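Local coordinates for N-acetylneuraminate lyase (Fusobacterium nucleatum subsp. nucleatum ATCC 25586, PDB 5ZKA), which is a lyase of the dihydrodipicolinate synthetase family, built on the TIM-barrel fold, at residues I48-G59 against A84-Q93; L207-G217 against I233-I242. All blocks are in the same frame, centred on the assembly; numbering follows the deposited sequence.

How the contacts relate
From the N terminus, the chain first runs through strand 20-24 and helix 37-49 before reaching contact 1. Residues 48-59 and 84-93 there close a loop made mostly of helix 70-84, and strands 55-58 and 89-93 pair side by side in the barrel wall. Several strands later, contact 2 closes a shorter loop between residues 207-217 and 233-242; the rest of strand 217-220 and most of helix 223-237 lie between them, and it joins two helices of the outer layer. The contacts follow in series, neither nesting nor crossing; the centres of contact 1 and contact 2 are about 21 Å apart, and their nearest atoms about 6 Å. Strand 20-24 separates strand 55-58 from strand 217-220, into which residues 207-217 lead.

Contact 1 (I48-G59 against A84-Q93); sequences IDKMKVDGLYVG and AKDSVNLIAQ
The Tyr57 ring and the Gln93 amide are the flat groups here, their planes 36° apart. Ile91 meets the ring obliquely, its CG2 lying 3.7 Å from Tyr57 CE1, while Gln93 CG comes within 3.2 Å of Tyr57 OH. With CG anti to the backbone N (chi1 -171°), the tyrosine leans over the neighbouring strand, and its OH is hydrogen-bonded to Ser118 OG. A long amide suits position 93: Gln93 NE2 gives a bond to Gly59 O, 2.8 Å away, that stays close to the amide plane, and Gln93 OE1 accepts from Gly95 N and Val120 N. Bonds at both ends fix the amide's rotation.

Between strands 55-58 and 89-93 runs a regular parallel set of bonds, Leu56 N to Asn89 O, Ile91 N to Leu56 O, Val58 N to Ile91 O and Gln93 N to Val58 O, the last three almost straight. Gly55, lacking a side chain, allows its CA to lie 4.1 Å from that of Asn89, whose amide turns to Phe17 O.

Tyr57 and Ile91 lie on one face of the sheet; on the opposite face Val58, Leu90 and Ala92 pack on helix 70-84 and Leu56 on helix 37-49, with Leu56 CB touching Leu90 CD2 at 3.7 Å. Just before the strands, Ile48 bridges the helix end and the approach to strand 89-93: its CD1 lies 3.8 Å from Ala84 CB, and its CG1 4.0 Å from Val88 CG1. Ser87 OG bonds to Ala84 O at 2.6 Å across the type II' turn from Ala84 to Ser87 in which the helix ends. Strand 55-58, helix 70-84 and strand 89-93 form one beta-alpha-beta crossover, the repeating unit of a TIM barrel.

Contact 2 (L207-G217 against I233-I242); sequences LLPATVLGVDG and IFELAKNSKI
Where Leu208 faces Ile233, the short helix 207-212 and the end of helix 223-237 cross at -39°, their axes 9.2 Å apart, as two helices of the outer layer of the TIM barrel. The small Ala237 sits between the helices, its CB touching Leu208 CD1 and Thr211 CG2, each at 3.7 Å. On one side of this centre Ile233 CG2 presses on Leu208 CB at 3.8 Å; on the other, Val212 CG1 meets Ile242 CD1 at the same distance. Val212 and Ile242 also pack on apolar side chains of the other subunit, which suits their hydrophobic character.

Phe234, its CG anti to the backbone N (chi1 -170°), swings its ring toward the loop leading into strand 217-220. Thr211 OG1 and Val215 O lie at the ring edge, and the aliphatic stem of Lys238 covers one face, with CD above its centre. Threonine suits position 211 because its two branches do different work: CG2 packs on Ala237, while OG1 turns back to its own helix and bonds to Leu207 O at 2.7 Å, approaching from 42° above the carbonyl plane; the same oxygen also accepts from Thr211 N.

Contact 1 (I48-G59 against A84-Q93)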
loop_
_atom_site.group_PDB
_atom_site.type_symbol
_atom_site.label_atom_id
_atom_site.label_comp_id
_atom_site.label_asym_id
_atom_site.label_seq_id
_atom_site.Cartn_x
_atom_site.Cartn_y
_atom_site.Cartn_z
ATOM N N ILE A 48 -10.183 14.420 -23.309
ATOM C CA ILE A 48 -9.026 14.833 -24.095
ATOM C C ILE A 48 -8.793 16.336 -23.955
ATOM O O ILE A 48 -7.659 16.790 -23.753
ATOM C CB ILE A 48 -9.211 14.434 -25.568
ATOM C CG1 ILE A 48 -9.306 12.911 -25.709
ATOM C CG2 ILE A 48 -8.081 15.002 -26.417
ATOM C CD1 ILE A 48 -9.786 12.473 -27.108
ATOM N N ASP A 49 -9.858 17.129 -24.084
ATOM C CA ASP A 49 -9.707 18.577 -24.187
ATOM C C ASP A 49 -9.623 19.281 -22.837
ATOM O O ASP A 49 -8.966 20.325 -22.737
ATOM C CB ASP A 49 -10.868 19.192 -24.981
ATOM C CG ASP A 49 -10.986 18.636 -26.399
ATOM O OD1 ASP A 49 -10.006 18.062 -26.922
ATOM O OD2 ASP A 49 -12.075 18.791 -26.997
ATOM N N LYS A 50 -10.294 18.771 -21.807
ATOM C CA LYS A 50 -10.342 19.464 -20.521
ATOM C C LYS A 50 -9.567 18.759 -19.422
ATOM O O LYS A 50 -8.867 19.421 -18.649
ATOM C CB LYS A 50 -11.798 19.656 -20.075
ATOM C CG LYS A 50 -12.650 20.485 -21.058
ATOM C CD LYS A 50 -12.044 21.848 -21.331
ATOM C CE LYS A 50 -12.797 22.565 -22.449
ATOM N NZ LYS A 50 -12.216 23.906 -22.788
ATOM N N MET A 51 -9.673 17.433 -19.323
ATOM C CA MET A 51 -8.834 16.692 -18.385
ATOM C C MET A 51 -7.404 16.545 -18.885
ATOM O O MET A 51 -6.511 16.268 -18.080
ATOM C CB MET A 51 -9.434 15.310 -18.102
ATOM C CG MET A 51 -10.851 15.352 -17.515
ATOM S SD MET A 51 -10.970 16.136 -15.870
ATOM C CE MET A 51 -11.336 17.865 -16.293
ATOM N N LYS A 52 -7.166 16.744 -20.184
ATOM C CA LYS A 52 -5.824 16.656 -20.769
ATOM C C LYS A 52 -5.157 15.311 -20.469
ATOM O O LYS A 52 -3.941 15.234 -20.278
ATOM C CB LYS A 52 -4.935 17.812 -20.295
ATOM C CG LYS A 52 -5.430 19.182 -20.709
ATOM C CD LYS A 52 -5.502 19.302 -22.208
ATOM C CE LYS A 52 -5.671 20.771 -22.606
ATOM N NZ LYS A 52 -5.599 20.958 -24.077
ATOM N N VAL A 53 -5.952 14.238 -20.444
ATOM C CA VAL A 53 -5.383 12.913 -20.195
ATOM C C VAL A 53 -4.405 12.552 -21.307
ATOM O O VAL A 53 -4.498 13.034 -22.442
ATOM C CB VAL A 53 -6.464 11.825 -20.087
ATOM C CG1 VAL A 53 -7.387 12.092 -18.922
ATOM C CG2 VAL A 53 -7.222 11.716 -21.402
ATOM N N ASP A 54 -3.439 11.712 -20.961
ATOM C CA ASP A 54 -2.507 11.160 -21.932
ATOM C C ASP A 54 -3.100 9.999 -22.722
ATOM O O ASP A 54 -2.582 9.676 -23.793
ATOM C CB ASP A 54 -1.233 10.689 -21.218
ATOM C CG ASP A 54 -0.599 11.792 -20.388
ATOM O OD1 ASP A 54 -0.225 12.818 -20.984
ATOM O OD2 ASP A 54 -0.487 11.642 -19.149
ATOM N N GLY A 55 -4.160 9.371 -22.226
ATOM C CA GLY A 55 -4.707 8.214 -22.914
ATOM C C GLY A 55 -6.106 7.912 -22.433
ATOM O O GLY A 55 -6.579 8.467 -21.435
ATOM N N LEU A 56 -6.778 7.034 -23.180
ATOM C CA LEU A 56 -8.082 6.509 -22.796
ATOM C C LEU A 56 -7.999 4.992 -22.725
ATOM O O LEU A 56 -7.442 4.357 -23.627
ATOM C CB LEU A 56 -9.177 6.932 -23.784
ATOM C CG LEU A 56 -9.485 8.430 -23.843
ATOM C CD1 LEU A 56 -10.493 8.729 -24.944
ATOM C CD2 LEU A 56 -9.997 8.932 -22.495
ATOM N N TYR A 57 -8.529 4.427 -21.641
ATOM C CA TYR A 57 -8.659 2.989 -21.454
ATOM C C TYR A 57 -10.111 2.626 -21.735
ATOM O O TYR A 57 -11.001 2.951 -20.944
ATOM C CB TYR A 57 -8.248 2.619 -20.032
ATOM C CG TYR A 57 -8.120 1.155 -19.755
ATOM C CD1 TYR A 57 -6.953 0.469 -20.065
ATOM C CD2 TYR A 57 -9.146 0.464 -19.121
ATOM C CE1 TYR A 57 -6.821 -0.885 -19.767
ATOM C CE2 TYR A 57 -9.021 -0.879 -18.826
ATOM C CZ TYR A 57 -7.860 -1.545 -19.153
ATOM O OH TYR A 57 -7.741 -2.882 -18.845
ATOM N N VAL A 58 -10.358 1.999 -22.883
ATOM C CA VAL A 58 -11.711 1.806 -23.392
ATOM C C VAL A 58 -12.134 0.367 -23.138
ATOM O O VAL A 58 -11.383 -0.571 -23.432
ATOM C CB VAL A 58 -11.795 2.147 -24.887
ATOM C CG1 VAL A 58 -13.237 2.049 -25.367
ATOM C CG2 VAL A 58 -11.236 3.560 -25.143
ATOM N N GLY A 59 -13.333 0.193 -22.585
ATOM C CA GLY A 59 -13.878 -1.128 -22.360
ATOM C C GLY A 59 -13.512 -1.751 -21.035
ATOM O O GLY A 59 -13.614 -2.974 -20.898
ATOM N N ALA A 84 -11.622 10.019 -30.845
ATOM C CA ALA A 84 -10.315 10.362 -30.293
ATOM C C ALA A 84 -9.247 10.494 -31.370
ATOM O O ALA A 84 -8.305 11.280 -31.200
ATOM C CB ALA A 84 -9.884 9.316 -29.261
ATOM N N LYS A 85 -9.372 9.738 -32.463
ATOM C CA LYS A 85 -8.391 9.716 -33.561
ATOM C C LYS A 85 -7.026 9.361 -32.971
ATOM O O LYS A 85 -6.938 8.399 -32.189
ATOM C CB LYS A 85 -8.477 11.037 -34.307
ATOM C CG LYS A 85 -9.835 11.220 -34.965
ATOM C CD LYS A 85 -9.921 12.465 -35.809
ATOM C CE LYS A 85 -11.118 12.382 -36.743
ATOM N NZ LYS A 85 -12.375 12.082 -36.000
ATOM N N ASP A 86 -5.954 10.083 -33.301
ATOM C CA ASP A 86 -4.626 9.815 -32.760
ATOM C C ASP A 86 -4.166 10.897 -31.782
ATOM O O ASP A 86 -2.965 11.112 -31.614
ATOM C CB ASP A 86 -3.613 9.663 -33.897
ATOM N N SER A 87 -5.105 11.582 -31.121
ATOM C CA SER A 87 -4.726 12.662 -30.209
ATOM C C SER A 87 -4.158 12.145 -28.892
ATOM O O SER A 87 -3.301 12.801 -28.289
ATOM C CB SER A 87 -5.929 13.563 -29.931
ATOM O OG SER A 87 -7.029 12.795 -29.475
ATOM N N VAL A 88 -4.632 10.994 -28.411
ATOM C CA VAL A 88 -4.176 10.414 -27.156
ATOM C C VAL A 88 -3.909 8.931 -27.383
ATOM O O VAL A 88 -4.302 8.352 -28.400
ATOM C CB VAL A 88 -5.202 10.611 -26.021
ATOM C CG1 VAL A 88 -5.401 12.107 -25.727
ATOM C CG2 VAL A 88 -6.531 9.975 -26.413
ATOM N N ASN A 89 -3.223 8.316 -26.422
ATOM C CA ASN A 89 -3.066 6.866 -26.458
ATOM C C ASN A 89 -4.412 6.191 -26.235
ATOM O O ASN A 89 -5.267 6.691 -25.499
ATOM C CB ASN A 89 -2.095 6.384 -25.382
ATOM C CG ASN A 89 -0.656 6.750 -25.674
ATOM O OD1 ASN A 89 -0.104 6.382 -26.709
ATOM N ND2 ASN A 89 -0.037 7.485 -24.751
ATOM N N LEU A 90 -4.587 5.022 -26.848
ATOM C CA LEU A 90 -5.788 4.226 -26.644
ATOM C C LEU A 90 -5.402 2.797 -26.306
ATOM O O LEU A 90 -4.583 2.198 -27.007
ATOM C CB LEU A 90 -6.666 4.223 -27.892
ATOM C CG LEU A 90 -7.272 5.548 -28.339
ATOM C CD1 LEU A 90 -8.001 5.324 -29.636
ATOM C CD2 LEU A 90 -8.221 6.058 -27.290
ATOM N N ILE A 91 -6.015 2.253 -25.256
ATOM C CA ILE A 91 -5.924 0.838 -24.908
ATOM C C ILE A 91 -7.332 0.262 -24.953
ATOM O O ILE A 91 -8.270 0.870 -24.422
ATOM C CB ILE A 91 -5.302 0.620 -23.514
ATOM C CG1 ILE A 91 -3.880 1.186 -23.435
ATOM C CG2 ILE A 91 -5.309 -0.897 -23.136
ATOM C CD1 ILE A 91 -3.372 1.320 -21.973
ATOM N N ALA A 92 -7.484 -0.907 -25.578
ATOM C CA ALA A 92 -8.780 -1.562 -25.673
ATOM C C ALA A 92 -8.778 -2.785 -24.770
ATOM O O ALA A 92 -8.013 -3.728 -25.003
ATOM C CB ALA A 92 -9.086 -1.960 -27.123
ATOM N N GLN A 93 -9.627 -2.770 -23.743
ATOM C CA GLN A 93 -9.798 -3.926 -22.865
ATOM C C GLN A 93 -10.765 -4.907 -23.522
ATOM O O GLN A 93 -11.933 -4.569 -23.743
ATOM C CB GLN A 93 -10.315 -3.471 -21.501
ATOM C CG GLN A 93 -10.056 -4.457 -20.352
ATOM C CD GLN A 93 -10.959 -5.662 -20.408
ATOM O OE1 GLN A 93 -10.530 -6.787 -20.177
ATOM N NE2 GLN A 93 -12.223 -5.434 -20.723
#

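Contact 2 (L207-G217 against I233-I242)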
loop_
_atom_site.group_PDB
_atom_site.type_symbol
_atom_site.label_atom_id
_atom_site.label_comp_id
_atom_site.label_asym_id
_atom_site.label_seq_id
_atom_site.Cartn_x
_atom_site.Cartn_y
_atom_site.Cartn_z
ATOM N N LEU A 207 -2.230 7.092 -5.896
ATOM C CA LEU A 207 -1.375 7.456 -7.022
ATOM C C LEU A 207 0.002 7.916 -6.560
ATOM O O LEU A 207 1.021 7.553 -7.157
ATOM C CB LEU A 207 -2.053 8.555 -7.846
ATOM C CG LEU A 207 -1.287 9.086 -9.063
ATOM C CD1 LEU A 207 -0.905 7.948 -10.022
ATOM C CD2 LEU A 207 -2.150 10.111 -9.797
ATOM N N LEU A 208 0.061 8.707 -5.492
ATOM C CA LEU A 208 1.358 9.230 -5.061
ATOM C C LEU A 208 2.293 8.120 -4.588
ATOM O O LEU A 208 3.438 8.061 -5.077
ATOM C CB LEU A 208 1.155 10.314 -3.997
ATOM C CG LEU A 208 2.394 10.723 -3.201
ATOM C CD1 LEU A 208 3.504 11.247 -4.098
ATOM C CD2 LEU A 208 1.986 11.786 -2.187
ATOM N N PRO A 209 1.905 7.226 -3.671
ATOM C CA PRO A 209 2.851 6.164 -3.277
ATOM C C PRO A 209 3.244 5.257 -4.431
ATOM O O PRO A 209 4.389 4.794 -4.496
ATOM C CB PRO A 209 2.097 5.395 -2.180
ATOM C CG PRO A 209 0.659 5.817 -2.297
ATOM C CD PRO A 209 0.689 7.220 -2.833
ATOM N N ALA A 210 2.330 5.010 -5.369
ATOM C CA ALA A 210 2.676 4.227 -6.552
ATOM C C ALA A 210 3.684 4.957 -7.432
ATOM O O ALA A 210 4.601 4.337 -7.979
ATOM C CB ALA A 210 1.409 3.912 -7.349
ATOM N N THR A 211 3.524 6.278 -7.595
ATOM C CA THR A 211 4.437 7.022 -8.459
ATOM C C THR A 211 5.884 6.917 -7.978
ATOM O O THR A 211 6.804 6.767 -8.792
ATOM C CB THR A 211 3.996 8.487 -8.546
ATOM O OG1 THR A 211 2.663 8.523 -9.066
ATOM C CG2 THR A 211 4.906 9.260 -9.490
ATOM N N VAL A 212 6.117 6.978 -6.665
ATOM C CA VAL A 212 7.509 6.943 -6.215
ATOM C C VAL A 212 8.100 5.538 -6.240
ATOM O O VAL A 212 9.324 5.392 -6.091
ATOM C CB VAL A 212 7.660 7.568 -4.813
ATOM C CG1 VAL A 212 7.097 9.008 -4.807
ATOM C CG2 VAL A 212 7.000 6.701 -3.730
ATOM N N LEU A 213 7.280 4.502 -6.424
ATOM C CA LEU A 213 7.769 3.160 -6.738
ATOM C C LEU A 213 7.984 2.956 -8.236
ATOM O O LEU A 213 8.236 1.828 -8.668
ATOM C CB LEU A 213 6.795 2.095 -6.219
ATOM C CG LEU A 213 6.756 1.931 -4.692
ATOM C CD1 LEU A 213 5.773 0.841 -4.302
ATOM C CD2 LEU A 213 8.144 1.581 -4.146
ATOM N N GLY A 214 7.871 4.015 -9.039
ATOM C CA GLY A 214 8.285 3.967 -10.427
ATOM C C GLY A 214 7.260 3.478 -11.428
ATOM O O GLY A 214 7.653 3.064 -12.526
ATOM N N VAL A 215 5.960 3.528 -11.112
ATOM C CA VAL A 215 4.975 3.166 -12.143
ATOM C C VAL A 215 5.089 4.144 -13.323
ATOM O O VAL A 215 5.590 5.267 -13.195
ATOM C CB VAL A 215 3.530 3.124 -11.615
ATOM C CG1 VAL A 215 3.364 2.057 -10.546
ATOM C CG2 VAL A 215 3.107 4.486 -11.090
ATOM N N ASP A 216 4.666 3.676 -14.494
ATOM C CA ASP A 216 4.791 4.432 -15.737
ATOM C C ASP A 216 3.567 5.272 -16.027
ATOM O O ASP A 216 3.565 6.040 -16.995
ATOM C CB ASP A 216 5.065 3.467 -16.888
ATOM C CG ASP A 216 6.327 2.665 -16.655
ATOM O OD1 ASP A 216 7.418 3.216 -16.906
ATOM O OD2 ASP A 216 6.233 1.508 -16.187
ATOM N N GLY A 217 2.546 5.157 -15.192
ATOM C CA GLY A 217 1.323 5.902 -15.392
ATOM C C GLY A 217 0.240 5.347 -14.499
ATOM O O GLY A 217 0.521 4.643 -13.524
ATOM N N ILE A 233 -0.144 15.352 -9.400
ATOM C CA ILE A 233 0.470 14.410 -8.452
ATOM C C ILE A 233 1.585 13.629 -9.135
ATOM O O ILE A 233 2.729 13.590 -8.662
ATOM C CB ILE A 233 -0.585 13.458 -7.861
ATOM C CG1 ILE A 233 -1.624 14.212 -7.018
ATOM C CG2 ILE A 233 0.105 12.345 -7.040
ATOM C CD1 ILE A 233 -2.895 13.379 -6.711
ATOM N N PHE A 234 1.262 13.024 -10.284
ATOM C CA PHE A 234 2.220 12.206 -11.029
ATOM C C PHE A 234 3.476 13.002 -11.378
ATOM O O PHE A 234 4.596 12.572 -11.087
ATOM C CB PHE A 234 1.535 11.678 -12.291
ATOM C CG PHE A 234 2.321 10.638 -13.036
ATOM C CD1 PHE A 234 2.697 9.454 -12.419
ATOM C CD2 PHE A 234 2.668 10.841 -14.369
ATOM C CE1 PHE A 234 3.417 8.501 -13.115
ATOM C CE2 PHE A 234 3.385 9.892 -15.074
ATOM C CZ PHE A 234 3.762 8.723 -14.449
ATOM N N GLU A 235 3.305 14.181 -11.987
ATOM C CA GLU A 235 4.464 14.956 -12.425
ATOM C C GLU A 235 5.255 15.498 -11.244
ATOM O O GLU A 235 6.492 15.474 -11.258
ATOM C CB GLU A 235 4.029 16.109 -13.331
ATOM N N LEU A 236 4.566 16.013 -10.225
ATOM C CA LEU A 236 5.286 16.579 -9.089
ATOM C C LEU A 236 6.096 15.512 -8.364
ATOM O O LEU A 236 7.217 15.777 -7.919
ATOM C CB LEU A 236 4.316 17.252 -8.124
ATOM C CG LEU A 236 3.627 18.517 -8.626
ATOM C CD1 LEU A 236 2.383 18.761 -7.789
ATOM C CD2 LEU A 236 4.564 19.698 -8.556
ATOM N N ALA A 237 5.544 14.305 -8.230
ATOM C CA ALA A 237 6.243 13.259 -7.486
ATOM C C ALA A 237 7.474 12.753 -8.229
ATOM O O ALA A 237 8.441 12.317 -7.591
ATOM C CB ALA A 237 5.296 12.092 -7.172
ATOM N N LYS A 238 7.464 12.796 -9.564
ATOM C CA LYS A 238 8.636 12.430 -10.353
ATOM C C LYS A 238 9.676 13.544 -10.448
ATOM O O LYS A 238 10.728 13.331 -11.065
ATOM C CB LYS A 238 8.222 12.032 -11.779
ATOM C CG LYS A 238 7.229 10.885 -11.890
ATOM C CD LYS A 238 6.369 11.042 -13.150
ATOM C CE LYS A 238 7.157 10.782 -14.408
ATOM N NZ LYS A 238 8.167 9.732 -14.147
ATOM N N ASN A 239 9.421 14.724 -9.881
ATOM C CA ASN A 239 10.276 15.879 -10.146
ATOM C C ASN A 239 10.566 16.661 -8.873
ATOM O O ASN A 239 10.612 17.897 -8.884
ATOM C CB ASN A 239 9.659 16.795 -11.203
ATOM C CG ASN A 239 9.699 16.188 -12.592
ATOM O OD1 ASN A 239 10.735 16.228 -13.265
ATOM N ND2 ASN A 239 8.568 15.631 -13.038
ATOM N N SER A 240 10.775 15.941 -7.764
ATOM C CA SER A 240 11.330 16.500 -6.522
ATOM C C SER A 240 10.405 17.531 -5.885
ATOM O O SER A 240 10.856 18.527 -5.312
ATOM C CB SER A 240 12.722 17.094 -6.750
ATOM O OG SER A 240 13.538 16.195 -7.483
ATOM N N LYS A 241 9.101 17.275 -5.957
ATOM C CA LYS A 241 8.099 18.122 -5.321
ATOM C C LYS A 241 7.102 17.240 -4.559
ATOM O O LYS A 241 5.888 17.269 -4.772
ATOM C CB LYS A 241 7.430 19.014 -6.363
ATOM C CG LYS A 241 8.374 20.112 -6.883
ATOM C CD LYS A 241 7.851 20.803 -8.129
ATOM C CE LYS A 241 7.191 22.130 -7.790
ATOM N NZ LYS A 241 6.696 22.839 -9.010
ATOM N N ILE A 242 7.638 16.442 -3.640
ATOM C CA ILE A 242 6.799 15.476 -2.928
ATOM C C ILE A 242 5.813 16.187 -2.011
ATOM O O ILE A 242 4.643 15.797 -1.913
ATOM C CB ILE A 242 7.674 14.484 -2.144
ATOM C CG1 ILE A 242 8.502 13.648 -3.102
ATOM C CG2 ILE A 242 6.803 13.573 -1.287
ATOM C CD1 ILE A 242 7.671 12.681 -3.880
#